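Local atomic coordinates of thermophilic dibenzothiophene desulfurization enzyme C (Paenibacillus sp. A11-2, PDB entry 5XDC), a protein that probably catalyses the stepwise oxidation of dibenzothiophene by molecular oxygen to its sulfoxide and sulfone, using reduced FMN. Residues T251-I254 with F255-L258; D381-T384 with H385-D389; V391-K394 with I395-V398. One frame throughout, in Å; residues are numbered along the deposited sequence.

Contact 1: residues T251-I254 with F255-L258; sequences TQLI and FTHL
Phe255 folds back along its helix onto the preceding turn, where Thr251 and Gln252 receive its side chain. Its CB lies 3.6 Å from Gln252 O, and the torsion that sets CG beside the backbone N (chi1 -59°) brings the ring under the carbonyl of Thr251. Thr251 O rests over one face, offset toward the rim and 3.5 Å from Phe255 CG. Further out, Phe255 CE2 is 3.7 Å from Gln252 NE2, which comes in at the ring edge with the amide plane 82° from the ring. At the tip, Phe255 CZ meets Thr251 CG2 at 3.5 Å, the two side chains running alongside each other. Ser96 holds Thr251 OG1, and the Gln252 amide is held by Lys345 at OE1 and Asp389 at NE2. With only a methyl at Phe255, as in alanine, Thr251 CG2 is likely to lose its neighbour and the Gln252 amide the ring edge beside it.

All this lies on a buried part of helix 247-276, in a chain with the acyl-CoA dehydrogenase fold. Elsewhere round the helix, two side chains bond back to backbone carbonyls that also accept the usual helical N-H, each oxygen taking its two donors from opposite faces of its plane. Thr256 OG1 donates to Gln252 O at 2.9 Å. His257 ND1 donates to Leu253 O at 2.8 Å in a nearly straight bond (170°) with the oxygen in the imidazole plane, which fixes the rotation of a ring that also stacks on Tyr74.

Contact 2: residues D381-T384 with H385-D389; sequences DART and HTLHD. With IND (indole), chain J.
The indole pocket takes part of its wall from the end of helix 376-385 and the type I turn His385-His388 that follows, through Thr384, His385 and His388. Thr384 contributes its carbonyl, with O 3.6 Å from indole C7. His385 turns its CD2 to within 3.7 Å of indole C8, while two hydrogen bonds, one at each ring nitrogen, from Tyr259 OH and Tyr93 OH, fix the rotation of the ring. His388 reaches the benzo side of the ligand with CD2, 3.7 Å from indole C5, and lays its CB over one face of the His385 ring. Asp389 OD1 accepts from His388 ND1 at 2.7 Å through its anti lone pair, nearly in the imidazole plane, which holds the His388 ring against rotation.

Behind the pocket, Thr386 ties the turn to the helix. With OG1 set between the backbone N and the carbonyl carbon (chi1 51°), the hydroxyl donates to Ala382 O at 2.7 Å, an oxygen that also accepts from Thr386 N. The same OG1 receives Arg383 NH2 at 2.9 Å, in a bent bond (134°) tilted out of the guanidinium plane. Leu387 CD2 approaches this NH2 to 3.5 Å, the leucine crossing the arginine at about a right angle. Arg383 NH1 continues into a salt bridge with Glu361 of the second subunit. Ala382 and Thr386 pack against both helix 331-363 and helix 247-276, and His388 leans on Tyr93 of helix 85-104.

Contact 3: residues V391-K394 with I395-V398; sequences VAYK and IREV
Lys394 and Glu397 form a salt bridge three residues apart along helix 391-404, the last helix of a chain with the acyl-CoA dehydrogenase fold. Glu397 OE1 accepts from Lys394 NZ at 2.8 Å through its syn lone pair, on the side of OE2. The lysine chain is bent twice, at chi2 (-74°) and chi4 (-72°), and the two bends bring Lys394 CD to 3.5 Å from Glu397 OE1, the side chains crossing at a slant. Glu397 in turn is drawn close over the backbone: its CG packs 3.0 Å from Tyr393 O, the acceptor of the regular helical bond from Glu397 N.

A second pair flanks the first. Arg396 extends from the helix and touches the tyrosine through its aliphatic chain, with CD 4.0 Å from Tyr393 CE1. The approach to the ring is oblique, and the guanidinium continues beyond it, its plane 29° from that of the ring. A third, looser pair is apolar: Val391 CG2 and Ile395 CD1 approach to 4.4 Å, on the side of the helix that meets helix 331-363, where both residues touch Arg350.

Further out, Lys394 NZ also donates to Tyr413 O, so the ammonium joins the helix to the C-terminal tail of the same chain, whose last residue, Ser414, touches both Lys394 and Glu397. Beyond the chain, the hydroxyl of Tyr393 bonds to Asp292 of the second subunit, whose Tyr294 meets the Tyr393 ring edge-to-face, and Arg396 packs on Leu296 of the third subunit. At the far end of the contact, Val398 CG2 rests 3.4 Å from Lys394 O.

Overall arrangement
The centres of contacts 1 and 2 lie about 11 Å apart, and that of contact 3 is about 15 Å from each. Phe255 of contact 1 backs the pocket histidines, its CD1 3.4 Å from His385 CE1 and its CE2 3.5 Å from His388 CE1, while its side chain stays about 7 Å from indole. Asp389 of contact 2 adjoins both other contacts: its OD1 probably accepts from Gln252 NE2 at 3.0 Å, whereas its OD2 packs 3.6 Å from Lys394 CE and forms only a long, weak ion pair with Lys394 NZ. Tyr93 and Tyr413, which bind FMN in another structure of this protein, adjoin contacts 1 and 2, and Tyr413 also borders contact 3.

Contact 1: residues T251-I254 with F255-L258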
loop_
_atom_site.group_PDB
_atom_site.type_symbol
_atom_site.label_atom_id
_atom_site.label_comp_id
_atom_site.label_asym_id
_atom_site.label_seq_id
_atom_site.Cartn_x
_atom_site.Cartn_y
_atom_site.Cartn_z
ATOM N N THR B 251 22.420 -5.543 17.224
ATOM C CA THR B 251 22.510 -6.410 16.056
ATOM C C THR B 251 21.336 -6.179 15.117
ATOM O O THR B 251 21.506 -6.173 13.895
ATOM C CB THR B 251 22.582 -7.862 16.521
ATOM O OG1 THR B 251 23.790 -8.064 17.270
ATOM C CG2 THR B 251 22.578 -8.841 15.331
ATOM N N GLN B 252 20.145 -5.987 15.669
ATOM C CA GLN B 252 18.981 -5.712 14.834
ATOM C C GLN B 252 19.119 -4.369 14.127
ATOM O O GLN B 252 18.619 -4.208 13.008
ATOM C CB GLN B 252 17.721 -5.789 15.697
ATOM C CG GLN B 252 17.405 -7.190 16.146
ATOM C CD GLN B 252 16.743 -8.009 15.042
ATOM O OE1 GLN B 252 15.937 -7.483 14.283
ATOM N NE2 GLN B 252 17.089 -9.287 14.946
ATOM N N LEU B 253 19.840 -3.414 14.719
ATOM C CA LEU B 253 20.110 -2.164 14.013
ATOM C C LEU B 253 21.215 -2.309 12.970
ATOM O O LEU B 253 21.212 -1.580 11.967
ATOM C CB LEU B 253 20.445 -1.043 15.004
ATOM C CG LEU B 253 20.384 0.370 14.432
ATOM C CD1 LEU B 253 18.995 0.741 14.000
ATOM C CD2 LEU B 253 20.868 1.383 15.466
ATOM N N ILE B 254 22.149 -3.258 13.153
ATOM C CA ILE B 254 23.064 -3.616 12.070
ATOM C C ILE B 254 22.270 -4.079 10.853
ATOM O O ILE B 254 22.501 -3.620 9.732
ATOM C CB ILE B 254 24.064 -4.695 12.530
ATOM C CG1 ILE B 254 25.062 -4.101 13.523
ATOM C CG2 ILE B 254 24.808 -5.286 11.352
ATOM C CD1 ILE B 254 25.907 -5.155 14.255
ATOM N N PHE B 255 21.322 -4.999 11.063
ATOM C CA PHE B 255 20.504 -5.480 9.955
ATOM C C PHE B 255 19.766 -4.326 9.289
ATOM O O PHE B 255 19.677 -4.253 8.053
ATOM C CB PHE B 255 19.504 -6.522 10.451
ATOM C CG PHE B 255 20.128 -7.744 11.101
ATOM C CD1 PHE B 255 21.435 -8.092 10.849
ATOM C CD2 PHE B 255 19.367 -8.554 11.942
ATOM C CE1 PHE B 255 21.997 -9.228 11.436
ATOM C CE2 PHE B 255 19.921 -9.687 12.533
ATOM C CZ PHE B 255 21.242 -10.019 12.274
ATOM N N THR B 256 19.218 -3.420 10.102
ATOM C CA THR B 256 18.500 -2.262 9.578
ATOM C C THR B 256 19.366 -1.473 8.608
ATOM O O THR B 256 18.906 -1.054 7.541
ATOM C CB THR B 256 18.049 -1.372 10.736
ATOM O OG1 THR B 256 17.158 -2.094 11.582
ATOM C CG2 THR B 256 17.320 -0.131 10.235
ATOM N N HIS B 257 20.637 -1.265 8.956
ATOM C CA HIS B 257 21.533 -0.529 8.079
ATOM C C HIS B 257 21.942 -1.325 6.835
ATOM O O HIS B 257 22.260 -0.722 5.804
ATOM C CB HIS B 257 22.745 -0.085 8.891
ATOM C CG HIS B 257 22.457 1.100 9.761
ATOM N ND1 HIS B 257 21.855 0.991 10.996
ATOM C CD2 HIS B 257 22.628 2.426 9.543
ATOM C CE1 HIS B 257 21.688 2.199 11.510
ATOM N NE2 HIS B 257 22.146 3.087 10.648
ATOM N N LEU B 258 21.941 -2.661 6.892
ATOM C CA LEU B 258 22.079 -3.433 5.662
ATOM C C LEU B 258 20.940 -3.111 4.711
ATOM O O LEU B 258 21.161 -2.881 3.514
ATOM C CB LEU B 258 22.082 -4.935 5.962
ATOM C CG LEU B 258 23.232 -5.491 6.807
ATOM C CD1 LEU B 258 23.060 -6.980 6.972
ATOM C CD2 LEU B 258 24.577 -5.162 6.155
#

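Contact 2: residues D381-T384 with H385-D389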
loop_
_atom_site.group_PDB
_atom_site.type_symbol
_atom_site.label_atom_id
_atom_site.label_comp_id
_atom_site.label_asym_id
_atom_site.label_seq_id
_atom_site.Cartn_x
_atom_site.Cartn_y
_atom_site.Cartn_z
ATOM N N ASP B 381 19.226 -9.866 -2.557
ATOM C CA ASP B 381 19.950 -9.698 -1.300
ATOM C C ASP B 381 19.006 -9.295 -0.181
ATOM O O ASP B 381 18.999 -9.897 0.898
ATOM C CB ASP B 381 21.044 -8.656 -1.479
ATOM C CG ASP B 381 22.192 -9.149 -2.338
ATOM O OD1 ASP B 381 22.381 -10.383 -2.453
ATOM O OD2 ASP B 381 22.913 -8.294 -2.895
ATOM N N ALA B 382 18.182 -8.280 -0.435
ATOM C CA ALA B 382 17.246 -7.816 0.574
ATOM C C ALA B 382 16.202 -8.872 0.883
ATOM O O ALA B 382 15.887 -9.104 2.055
ATOM C CB ALA B 382 16.575 -6.528 0.105
ATOM N N ARG B 383 15.633 -9.505 -0.150
ATOM C CA ARG B 383 14.579 -10.489 0.090
ATOM C C ARG B 383 15.097 -11.646 0.937
ATOM O O ARG B 383 14.365 -12.196 1.769
ATOM C CB ARG B 383 14.020 -11.008 -1.243
ATOM C CG ARG B 383 12.926 -12.074 -1.142
ATOM C CD ARG B 383 11.635 -11.542 -0.556
ATOM N NE ARG B 383 11.766 -11.239 0.866
ATOM C CZ ARG B 383 10.817 -10.693 1.610
ATOM N NH1 ARG B 383 9.625 -10.432 1.096
ATOM N NH2 ARG B 383 11.056 -10.400 2.888
ATOM N N THR B 384 16.364 -12.027 0.740
ATOM C CA THR B 384 16.967 -13.093 1.537
ATOM C C THR B 384 17.132 -12.673 2.995
ATOM O O THR B 384 16.618 -13.330 3.907
ATOM C CB THR B 384 18.316 -13.495 0.923
ATOM O OG1 THR B 384 18.121 -14.017 -0.401
ATOM C CG2 THR B 384 19.015 -14.574 1.745
ATOM N N HIS B 385 17.859 -11.584 3.252
ATOM C CA HIS B 385 18.216 -11.346 4.639
ATOM C C HIS B 385 17.067 -10.795 5.474
ATOM O O HIS B 385 17.046 -11.022 6.689
ATOM C CB HIS B 385 19.411 -10.415 4.771
ATOM C CG HIS B 385 19.996 -10.488 6.137
ATOM N ND1 HIS B 385 19.657 -9.592 7.125
ATOM C CD2 HIS B 385 20.763 -11.437 6.732
ATOM C CE1 HIS B 385 20.254 -9.940 8.252
ATOM N NE2 HIS B 385 20.928 -11.059 8.044
ATOM N N THR B 386 16.107 -10.076 4.876
ATOM C CA THR B 386 14.988 -9.563 5.658
ATOM C C THR B 386 14.191 -10.679 6.330
ATOM O O THR B 386 13.400 -10.402 7.239
ATOM C CB THR B 386 14.027 -8.725 4.787
ATOM O OG1 THR B 386 13.656 -9.462 3.612
ATOM C CG2 THR B 386 14.619 -7.384 4.398
ATOM N N LEU B 387 14.372 -11.934 5.893
ATOM C CA LEU B 387 13.715 -13.092 6.476
ATOM C C LEU B 387 14.437 -13.628 7.703
ATOM O O LEU B 387 13.959 -14.598 8.306
ATOM C CB LEU B 387 13.611 -14.204 5.433
ATOM C CG LEU B 387 12.880 -13.802 4.151
ATOM C CD1 LEU B 387 13.039 -14.870 3.088
ATOM C CD2 LEU B 387 11.410 -13.554 4.428
ATOM N N HIS B 388 15.566 -13.022 8.082
ATOM C CA HIS B 388 16.330 -13.492 9.237
ATOM C C HIS B 388 15.421 -13.791 10.422
ATOM O O HIS B 388 15.533 -14.844 11.067
ATOM C CB HIS B 388 17.382 -12.441 9.602
ATOM C CG HIS B 388 18.155 -12.761 10.837
ATOM N ND1 HIS B 388 17.691 -12.466 12.102
ATOM C CD2 HIS B 388 19.368 -13.339 11.000
ATOM C CE1 HIS B 388 18.589 -12.853 12.993
ATOM N NE2 HIS B 388 19.617 -13.378 12.350
ATOM N N ASP B 389 14.533 -12.857 10.745
ATOM C CA ASP B 389 13.495 -13.073 11.729
ATOM C C ASP B 389 12.273 -12.306 11.248
ATOM O O ASP B 389 12.414 -11.306 10.536
ATOM C CB ASP B 389 13.923 -12.634 13.141
ATOM C CG ASP B 389 14.430 -11.213 13.192
ATOM O OD1 ASP B 389 15.642 -10.980 12.940
ATOM O OD2 ASP B 389 13.606 -10.337 13.489
HETATM N N1 IND J . 21.599 -14.711 4.811
HETATM C C2 IND J . 22.812 -14.791 5.350
HETATM C C3 IND J . 22.559 -15.122 6.559
HETATM C C4 IND J . 20.675 -15.613 8.119
HETATM C C5 IND J . 19.278 -15.676 8.134
HETATM C C6 IND J . 18.535 -15.404 6.967
HETATM C C7 IND J . 19.191 -15.069 5.786
HETATM C C8 IND J . 20.571 -15.007 5.760
HETATM C C9 IND J . 21.321 -15.280 6.956
#

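Contact 3: residues V391-K394 with I395-V398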
loop_
_atom_site.group_PDB
_atom_site.type_symbol
_atom_site.label_atom_id
_atom_site.label_comp_id
_atom_site.label_asym_id
_atom_site.label_seq_id
_atom_site.Cartn_x
_atom_site.Cartn_y
_atom_site.Cartn_z
ATOM N N VAL B 391 9.408 -9.993 10.254
ATOM C CA VAL B 391 9.061 -8.606 10.534
ATOM C C VAL B 391 7.680 -8.523 11.173
ATOM O O VAL B 391 7.399 -7.598 11.939
ATOM C CB VAL B 391 9.169 -7.769 9.251
ATOM C CG1 VAL B 391 8.034 -8.101 8.272
ATOM C CG2 VAL B 391 9.209 -6.308 9.587
ATOM N N ALA B 392 6.810 -9.509 10.924
ATOM C CA ALA B 392 5.504 -9.492 11.573
ATOM C C ALA B 392 5.626 -9.473 13.098
ATOM O O ALA B 392 4.792 -8.863 13.776
ATOM C CB ALA B 392 4.672 -10.698 11.141
ATOM N N TYR B 393 6.630 -10.153 13.661
ATOM C CA TYR B 393 6.766 -10.134 15.116
ATOM C C TYR B 393 7.497 -8.897 15.626
ATOM O O TYR B 393 7.253 -8.483 16.771
ATOM C CB TYR B 393 7.405 -11.442 15.609
ATOM C CG TYR B 393 6.331 -12.497 15.610
ATOM C CD1 TYR B 393 5.413 -12.572 16.654
ATOM C CD2 TYR B 393 6.154 -13.328 14.524
ATOM C CE1 TYR B 393 4.373 -13.476 16.635
ATOM C CE2 TYR B 393 5.123 -14.244 14.491
ATOM C CZ TYR B 393 4.232 -14.316 15.552
ATOM O OH TYR B 393 3.192 -15.221 15.534
ATOM N N LYS B 394 8.328 -8.255 14.806
ATOM C CA LYS B 394 8.818 -6.928 15.169
ATOM C C LYS B 394 7.659 -5.945 15.243
ATOM O O LYS B 394 7.587 -5.120 16.164
ATOM C CB LYS B 394 9.873 -6.452 14.174
ATOM C CG LYS B 394 11.195 -7.199 14.282
ATOM C CD LYS B 394 11.999 -6.772 15.528
ATOM C CE LYS B 394 12.943 -7.885 15.983
ATOM N NZ LYS B 394 12.185 -9.005 16.599
ATOM N N ILE B 395 6.711 -6.057 14.307
ATOM C CA ILE B 395 5.520 -5.209 14.327
ATOM C C ILE B 395 4.699 -5.481 15.585
ATOM O O ILE B 395 4.275 -4.547 16.282
ATOM C CB ILE B 395 4.703 -5.413 13.031
ATOM C CG1 ILE B 395 5.450 -4.784 11.850
ATOM C CG2 ILE B 395 3.302 -4.847 13.173
ATOM C CD1 ILE B 395 4.981 -5.271 10.478
ATOM N N ARG B 396 4.469 -6.765 15.905
ATOM C CA ARG B 396 3.739 -7.106 17.126
ATOM C C ARG B 396 4.437 -6.554 18.364
ATOM O O ARG B 396 3.779 -6.065 19.285
ATOM C CB ARG B 396 3.571 -8.624 17.261
ATOM C CG ARG B 396 2.637 -9.034 18.419
ATOM C CD ARG B 396 2.577 -10.544 18.628
ATOM N NE ARG B 396 1.514 -10.916 19.568
ATOM C CZ ARG B 396 1.601 -10.799 20.891
ATOM N NH1 ARG B 396 2.703 -10.327 21.462
ATOM N NH2 ARG B 396 0.580 -11.157 21.655
ATOM N N GLU B 397 5.765 -6.628 18.399
ATOM C CA GLU B 397 6.513 -6.136 19.550
ATOM C C GLU B 397 6.346 -4.629 19.721
ATOM O O GLU B 397 6.138 -4.140 20.838
ATOM C CB GLU B 397 7.981 -6.542 19.410
ATOM C CG GLU B 397 8.183 -8.048 19.626
ATOM C CD GLU B 397 9.410 -8.643 18.920
ATOM O OE1 GLU B 397 10.229 -7.908 18.319
ATOM O OE2 GLU B 397 9.533 -9.883 18.974
ATOM N N VAL B 398 6.418 -3.872 18.632
ATOM C CA VAL B 398 6.193 -2.436 18.752
ATOM C C VAL B 398 4.751 -2.157 19.168
ATOM O O VAL B 398 4.489 -1.259 19.973
ATOM C CB VAL B 398 6.563 -1.727 17.442
ATOM C CG1 VAL B 398 6.236 -0.248 17.512
ATOM C CG2 VAL B 398 8.060 -1.918 17.141
#